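D-isomer specific 2-hydroxyacid dehydrogenase family protein (Desulfovibrio vulgaris, PDB 5TX7) probably catalyses NAD-dependent interconversion of D-2-hydroxyacids and 2-oxoacids, as a two-subunit oxidoreductase of the D-isomer-specific 2-hydroxyacid dehydrogenase family. Local coordinates at residues A[205-210]-A[216-221]; A[240-245]-A[259-264]; A[273-276]-A[280-283]. All coordinates share one frame; numbering follows the deposited sequence.

Contact 1: residues A[205-210]-A[216-221]; sequences VSLHCP and EGLVDA
Leu207 reaches from strand 204-207 into the loop that follows it, where Val219 and Leu218 receive its branched end. Its CB starts out toward 216-221, and CG, lying opposite the carbonyl carbon (chi1 -56°), carries the fork onward. At the tip CD1 meets CG2 of Val219 at 3.8 Å. The second branch straddles two residues: CD2 lies 4.1 Å from CG2 of Val219 and 4.3 Å from CD2 of Leu218. Two residues on, Cys209 repeats the inward direction with a smaller group, its SG 4.0 Å from CD1 of Leu218.

Ser206 and His208, which flank Leu207 in sequence, join each other instead, OG of Ser206 and NE2 of His208 sharing a hydrogen bond of 2.7 Å. Val154 of strand 150-154 touches Leu207, Cys209 and Leu218, while Phe199 of helix 195-201 covers Leu218 and Val219. Branched aliphatic residues suit this enclosed place, and the compact thiol of Cys209 fits near the glycine-rich Gly155–Gly160 turn, whose pattern is consistent with a Rossmann dinucleotide site. With no hydrogen bond between them, the two segments meet through apolar contact, while backbone bonds of Val219 run to Leu241 and Asp243.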
# COMPACT_ATOMS: atom_id res chain seq x y z
N VAL A 205 -5.13 -2.21 -14.66
CA VAL A 205 -6.53 -2.55 -14.77
C VAL A 205 -6.97 -3.20 -13.48
O VAL A 205 -6.36 -4.18 -13.08
CB VAL A 205 -6.77 -3.56 -15.91
CG1 VAL A 205 -8.20 -4.08 -15.88
CG2 VAL A 205 -6.53 -2.90 -17.24
N SER A 206 -8.05 -2.70 -12.87
CA SER A 206 -8.66 -3.33 -11.71
C SER A 206 -10.12 -3.71 -11.96
O SER A 206 -10.89 -2.88 -12.44
CB SER A 206 -8.58 -2.39 -10.52
OG SER A 206 -8.97 -3.09 -9.33
N LEU A 207 -10.50 -4.93 -11.58
CA LEU A 207 -11.84 -5.47 -11.85
C LEU A 207 -12.80 -5.29 -10.68
O LEU A 207 -12.48 -5.64 -9.55
CB LEU A 207 -11.75 -6.96 -12.20
CG LEU A 207 -10.82 -7.33 -13.37
CD1 LEU A 207 -11.01 -8.81 -13.71
CD2 LEU A 207 -11.04 -6.47 -14.61
N HIS A 208 -13.97 -4.73 -10.97
CA HIS A 208 -14.98 -4.39 -9.95
C HIS A 208 -16.41 -4.60 -10.44
O HIS A 208 -17.31 -3.82 -10.09
CB HIS A 208 -14.77 -2.94 -9.50
CG HIS A 208 -13.44 -2.70 -8.90
ND1 HIS A 208 -13.14 -3.10 -7.62
CD2 HIS A 208 -12.29 -2.21 -9.42
CE1 HIS A 208 -11.88 -2.82 -7.35
NE2 HIS A 208 -11.34 -2.27 -8.44
N CYS A 209 -16.61 -5.66 -11.21
CA CYS A 209 -17.89 -5.95 -11.84
C CYS A 209 -18.39 -7.33 -11.42
O CYS A 209 -17.60 -8.21 -11.07
CB CYS A 209 -17.77 -5.89 -13.37
SG CYS A 209 -16.48 -6.94 -14.11
N PRO A 210 -19.73 -7.52 -11.43
CA PRO A 210 -20.24 -8.84 -11.07
C PRO A 210 -19.97 -9.87 -12.17
O PRO A 210 -19.83 -9.50 -13.34
CB PRO A 210 -21.74 -8.61 -10.86
CG PRO A 210 -22.06 -7.29 -11.47
CD PRO A 210 -20.79 -6.58 -11.82
N GLU A 216 -18.11 -13.23 -18.00
CA GLU A 216 -17.22 -14.39 -17.90
C GLU A 216 -16.10 -14.30 -18.97
O GLU A 216 -16.37 -14.07 -20.15
CB GLU A 216 -17.95 -15.72 -18.00
CG GLU A 216 -16.97 -16.89 -17.85
CD GLU A 216 -17.59 -18.20 -17.36
OE1 GLU A 216 -18.45 -18.17 -16.45
OE2 GLU A 216 -17.17 -19.26 -17.88
N GLY A 217 -14.85 -14.47 -18.53
CA GLY A 217 -13.69 -14.44 -19.41
C GLY A 217 -13.45 -13.10 -20.08
O GLY A 217 -12.98 -13.04 -21.23
N LEU A 218 -13.78 -12.04 -19.35
CA LEU A 218 -13.61 -10.66 -19.81
C LEU A 218 -12.15 -10.37 -20.12
O LEU A 218 -11.83 -9.84 -21.18
CB LEU A 218 -14.12 -9.73 -18.70
CG LEU A 218 -14.15 -8.23 -18.75
CD1 LEU A 218 -15.24 -7.78 -17.78
CD2 LEU A 218 -12.80 -7.64 -18.35
N VAL A 219 -11.27 -10.71 -19.18
CA VAL A 219 -9.83 -10.58 -19.37
C VAL A 219 -9.33 -11.82 -20.12
O VAL A 219 -8.95 -12.84 -19.52
CB VAL A 219 -9.09 -10.40 -18.04
CG1 VAL A 219 -7.59 -10.20 -18.28
CG2 VAL A 219 -9.70 -9.21 -17.29
N ASP A 220 -9.39 -11.72 -21.45
CA ASP A 220 -9.00 -12.81 -22.35
C ASP A 220 -7.74 -12.46 -23.12
O ASP A 220 -7.24 -11.33 -23.04
CB ASP A 220 -10.17 -13.18 -23.29
CG ASP A 220 -10.64 -12.03 -24.19
OD1 ASP A 220 -10.09 -10.90 -24.15
OD2 ASP A 220 -11.60 -12.27 -24.96
N ALA A 221 -7.23 -13.44 -23.86
CA ALA A 221 -6.02 -13.29 -24.67
C ALA A 221 -6.02 -12.04 -25.54
O ALA A 221 -4.98 -11.40 -25.63
CB ALA A 221 -5.79 -14.53 -25.53

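Contact 2: residues A[240-245]-A[259-264]; sequences PLLDER and AGLDVL
Leu242 and Leu261 meet at a slant, each offering a single methyl: CD1 of Leu242 lies 4.1 Å from CD2 of Leu261. In both, CB already points to the opposite segment, and a shared first torsion, chi1 -51° and -50° respectively, sets each CG beside its own backbone N. The encounter is therefore between branch ends, with the stems coming in from the two segments. Leucine suits both places because its branched end can span the gap between a sheet and the chain passing over it.

Two residues further along, the geometry changes. Glu244 runs out nearly straight beyond CG and crosses the side chain of Leu264 at about a right angle. Its OE2 comes 3.8 Å from CB of Leu264 and 4.0 Å from CD2 of Leu264, so the carboxylate lies against the base and one branch of the leucine. This is packing and not a polar bond; the hydrogen bonding of the carboxylate is with others. OE2 accepts from the backbone N of Ser265, just past the segment, and OE1 has a weak bond from ND2 of Asn273. Such bonds would help offset the cost of placing a carboxylate, probably charged, beside leucines, and they tie the start of a helix to the chain leaving the strand. Asp243, the N-cap residue, adds a weak capping bond from N of Arg245 to its OD1.

The contact spans a beta-alpha-beta unit, joining the beginning of helix 244-253 to the end of strand 256-261. Leu233 and Asn235 of strand 231-235 touch Leu242, Leu275 of helix 274-277 packs on Glu244, Leu261 and Leu264, and Trp130 of the second subunit lies against Leu264.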
# COMPACT_ATOMS: atom_id res chain seq x y z
N PRO A 240 -13.62 -16.27 -12.31
CA PRO A 240 -13.99 -16.50 -13.72
C PRO A 240 -14.07 -15.27 -14.62
O PRO A 240 -14.34 -15.41 -15.81
CB PRO A 240 -15.35 -17.23 -13.63
CG PRO A 240 -15.36 -17.85 -12.28
CD PRO A 240 -14.61 -16.87 -11.40
N LEU A 241 -13.84 -14.08 -14.09
CA LEU A 241 -13.63 -12.89 -14.92
C LEU A 241 -12.38 -13.00 -15.81
O LEU A 241 -12.29 -12.31 -16.81
CB LEU A 241 -13.59 -11.62 -14.06
CG LEU A 241 -14.85 -11.23 -13.32
CD1 LEU A 241 -14.59 -10.00 -12.47
CD2 LEU A 241 -15.99 -10.96 -14.28
N LEU A 242 -11.43 -13.86 -15.44
CA LEU A 242 -10.19 -14.06 -16.21
C LEU A 242 -10.18 -15.37 -16.97
O LEU A 242 -10.73 -16.35 -16.49
CB LEU A 242 -9.00 -14.17 -15.26
CG LEU A 242 -8.73 -13.18 -14.18
CD1 LEU A 242 -7.40 -13.52 -13.52
CD2 LEU A 242 -8.68 -11.84 -14.86
N ASP A 243 -9.49 -15.38 -18.11
CA ASP A 243 -8.98 -16.62 -18.71
C ASP A 243 -7.61 -16.82 -18.07
O ASP A 243 -6.64 -16.14 -18.42
CB ASP A 243 -8.90 -16.51 -20.24
CG ASP A 243 -8.25 -17.75 -20.90
OD1 ASP A 243 -7.84 -18.70 -20.21
OD2 ASP A 243 -8.13 -17.77 -22.15
N GLU A 244 -7.54 -17.73 -17.10
CA GLU A 244 -6.34 -17.94 -16.27
C GLU A 244 -5.11 -18.32 -17.09
O GLU A 244 -3.99 -17.92 -16.75
CB GLU A 244 -6.62 -18.98 -15.16
CG GLU A 244 -7.66 -18.53 -14.12
CD GLU A 244 -7.73 -19.42 -12.88
OE1 GLU A 244 -7.30 -20.61 -12.93
OE2 GLU A 244 -8.21 -18.93 -11.82
N ARG A 245 -5.33 -19.07 -18.17
CA ARG A 245 -4.26 -19.48 -19.09
C ARG A 245 -3.61 -18.28 -19.77
O ARG A 245 -2.40 -18.11 -19.75
CB ARG A 245 -4.83 -20.45 -20.14
CG ARG A 245 -3.87 -20.92 -21.22
CD ARG A 245 -2.55 -21.46 -20.68
NE ARG A 245 -2.73 -22.65 -19.84
CZ ARG A 245 -1.76 -23.48 -19.47
NH1 ARG A 245 -0.49 -23.29 -19.84
NH2 ARG A 245 -2.06 -24.53 -18.70
N ALA A 259 0.58 -9.27 -11.67
CA ALA A 259 -0.82 -9.50 -11.42
C ALA A 259 -1.02 -9.71 -9.92
O ALA A 259 -0.22 -10.38 -9.29
CB ALA A 259 -1.30 -10.70 -12.21
N GLY A 260 -2.10 -9.13 -9.39
CA GLY A 260 -2.48 -9.21 -7.99
C GLY A 260 -3.88 -9.79 -7.91
O GLY A 260 -4.84 -9.17 -8.36
N LEU A 261 -4.01 -10.97 -7.33
CA LEU A 261 -5.25 -11.73 -7.39
C LEU A 261 -5.68 -12.14 -6.00
O LEU A 261 -4.93 -12.79 -5.29
CB LEU A 261 -5.07 -12.96 -8.27
CG LEU A 261 -4.44 -12.71 -9.64
CD1 LEU A 261 -4.21 -14.05 -10.32
CD2 LEU A 261 -5.29 -11.81 -10.51
N ASP A 262 -6.88 -11.74 -5.59
CA ASP A 262 -7.45 -12.18 -4.34
C ASP A 262 -8.48 -13.33 -4.52
O ASP A 262 -8.97 -13.91 -3.56
CB ASP A 262 -8.09 -11.01 -3.63
CG ASP A 262 -8.39 -11.32 -2.19
OD1 ASP A 262 -7.46 -11.77 -1.45
OD2 ASP A 262 -9.58 -11.16 -1.82
N VAL A 263 -8.78 -13.65 -5.77
CA VAL A 263 -9.72 -14.69 -6.09
C VAL A 263 -9.16 -15.49 -7.26
O VAL A 263 -8.31 -14.98 -8.01
CB VAL A 263 -11.09 -14.10 -6.43
CG1 VAL A 263 -11.67 -13.37 -5.23
CG2 VAL A 263 -10.99 -13.17 -7.63
N LEU A 264 -9.64 -16.72 -7.37
CA LEU A 264 -9.30 -17.66 -8.44
C LEU A 264 -10.55 -18.49 -8.81
O LEU A 264 -11.51 -18.55 -8.04
CB LEU A 264 -8.17 -18.59 -8.01
CG LEU A 264 -6.82 -17.97 -7.63
CD1 LEU A 264 -5.89 -19.09 -7.10
CD2 LEU A 264 -6.17 -17.29 -8.82

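Contact 3: residues A[273-276]-A[280-283]; sequences NPLL and NCLI
Ile283 lays its terminal methyl against the short, weakly bonded helix 274-277, CD1 resting 4.0 Å from CD2 of Leu276 and 3.8 Å from the carbonyl O of Leu275. The side chains of Ile283 and Leu276 cross at about a right angle and touch through one terminal methyl each. Beta-branched isoleucine suits the strand: CG1 is turned opposite the carbonyl carbon (chi1 -51°) and takes CD1 across to the helix, while CG2 stays close to the backbone. Leu276 leaves its own backbone in the other direction, and its CD2 branch turns back to meet the isoleucine.

Cys281, two residues earlier on the same face of the strand, fills the narrower part of the interface. Its SG sits 3.6 Å from O of Leu275 and 4.4 Å from CB of Leu275. A small side chain fits here because the helix backbone itself comes close. The helix start is organised by Asn273, whose OD1 takes the N-H of Leu275 on a lone pair in the carbonyl plane, at 3.0 Å and with an N-H...O angle of 154°. Asparagine is well suited to an N-cap, and this bond satisfies an amide that the first turn cannot pair internally.

Outside the two segments, Leu251 of helix 244-253 touches Cys281. Ile125 of the second subunit packs on both Leu276 and Ile283, and Asp122 of that subunit accepts a hydrogen bond from N of Ile283. Across the contact itself, a methyl pair, and a thiol set against a methylene and a carbonyl oxygen, meet without a hydrogen bond, so mainly apolar packing joins helix to strand here, while hydrogen bonds serve the cap, the neighbouring strand 256-261 and the partner subunit.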
# COMPACT_ATOMS: atom_id res chain seq x y z
N ASN A 273 -2.56 -25.16 -11.12
CA ASN A 273 -3.18 -23.92 -11.61
C ASN A 273 -2.06 -23.10 -12.26
O ASN A 273 -1.02 -22.89 -11.63
CB ASN A 273 -3.80 -23.14 -10.44
CG ASN A 273 -4.63 -21.93 -10.90
OD1 ASN A 273 -4.16 -21.11 -11.69
ND2 ASN A 273 -5.85 -21.80 -10.38
N PRO A 274 -2.26 -22.65 -13.51
CA PRO A 274 -1.14 -21.96 -14.19
C PRO A 274 -0.70 -20.66 -13.50
O PRO A 274 0.46 -20.27 -13.61
CB PRO A 274 -1.70 -21.67 -15.60
CG PRO A 274 -3.18 -21.70 -15.44
CD PRO A 274 -3.47 -22.71 -14.37
N LEU A 275 -1.61 -20.03 -12.75
CA LEU A 275 -1.28 -18.80 -12.01
C LEU A 275 -0.36 -19.01 -10.81
O LEU A 275 0.28 -18.05 -10.37
CB LEU A 275 -2.55 -18.03 -11.64
CG LEU A 275 -3.32 -17.53 -12.88
CD1 LEU A 275 -4.72 -17.07 -12.51
CD2 LEU A 275 -2.55 -16.44 -13.63
N LEU A 276 -0.23 -20.24 -10.31
CA LEU A 276 0.74 -20.57 -9.25
C LEU A 276 2.16 -20.83 -9.75
O LEU A 276 3.10 -20.83 -8.95
CB LEU A 276 0.24 -21.74 -8.41
CG LEU A 276 -0.87 -21.39 -7.44
CD1 LEU A 276 -1.58 -22.65 -6.96
CD2 LEU A 276 -0.35 -20.60 -6.24
N ASN A 280 5.88 -13.04 -11.35
CA ASN A 280 5.30 -11.75 -10.96
C ASN A 280 3.80 -11.80 -10.65
O ASN A 280 3.07 -10.84 -10.91
CB ASN A 280 5.56 -10.71 -12.04
CG ASN A 280 7.03 -10.51 -12.32
OD1 ASN A 280 7.82 -10.36 -11.38
ND2 ASN A 280 7.41 -10.49 -13.60
N CYS A 281 3.34 -12.91 -10.09
CA CYS A 281 1.94 -13.08 -9.74
C CYS A 281 1.84 -13.10 -8.22
O CYS A 281 2.49 -13.91 -7.56
CB CYS A 281 1.39 -14.38 -10.30
SG CYS A 281 -0.42 -14.48 -10.25
N LEU A 282 1.03 -12.20 -7.67
CA LEU A 282 0.80 -12.09 -6.24
C LEU A 282 -0.63 -12.55 -5.95
O LEU A 282 -1.58 -12.09 -6.58
CB LEU A 282 0.99 -10.64 -5.81
CG LEU A 282 1.16 -10.33 -4.34
CD1 LEU A 282 2.47 -10.90 -3.86
CD2 LEU A 282 1.14 -8.81 -4.14
N ILE A 283 -0.78 -13.50 -5.02
CA ILE A 283 -2.07 -14.12 -4.76
C ILE A 283 -2.34 -14.06 -3.26
O ILE A 283 -1.48 -14.36 -2.44
CB ILE A 283 -2.13 -15.57 -5.26
CG1 ILE A 283 -1.68 -15.63 -6.73
CG2 ILE A 283 -3.54 -16.12 -5.13
CD1 ILE A 283 -1.73 -17.03 -7.33

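In the fold
All three contacts are largely buried and belong to one parallel seven-stranded sheet. They differ in how far they lie from its middle. Contact 1 involves a central strand and is purely apolar. Contact 2 touches it directly: backbone bonds from Gly217 to Pro240 and from Asp243 to Val219 join their loops. Contact 2 then meets contact 3 through sheet pairing of strands 256-261 and 281-283, bonded from Leu282 to Ala259 and from Leu261 to Leu282. Contacts 1 and 3 stay about 9 Å apart at their nearest atoms. Carboxylate chemistry enters at contact 2, and contact 3, on one of the sheet's two outermost strands within the chain, faces the second subunit most fully.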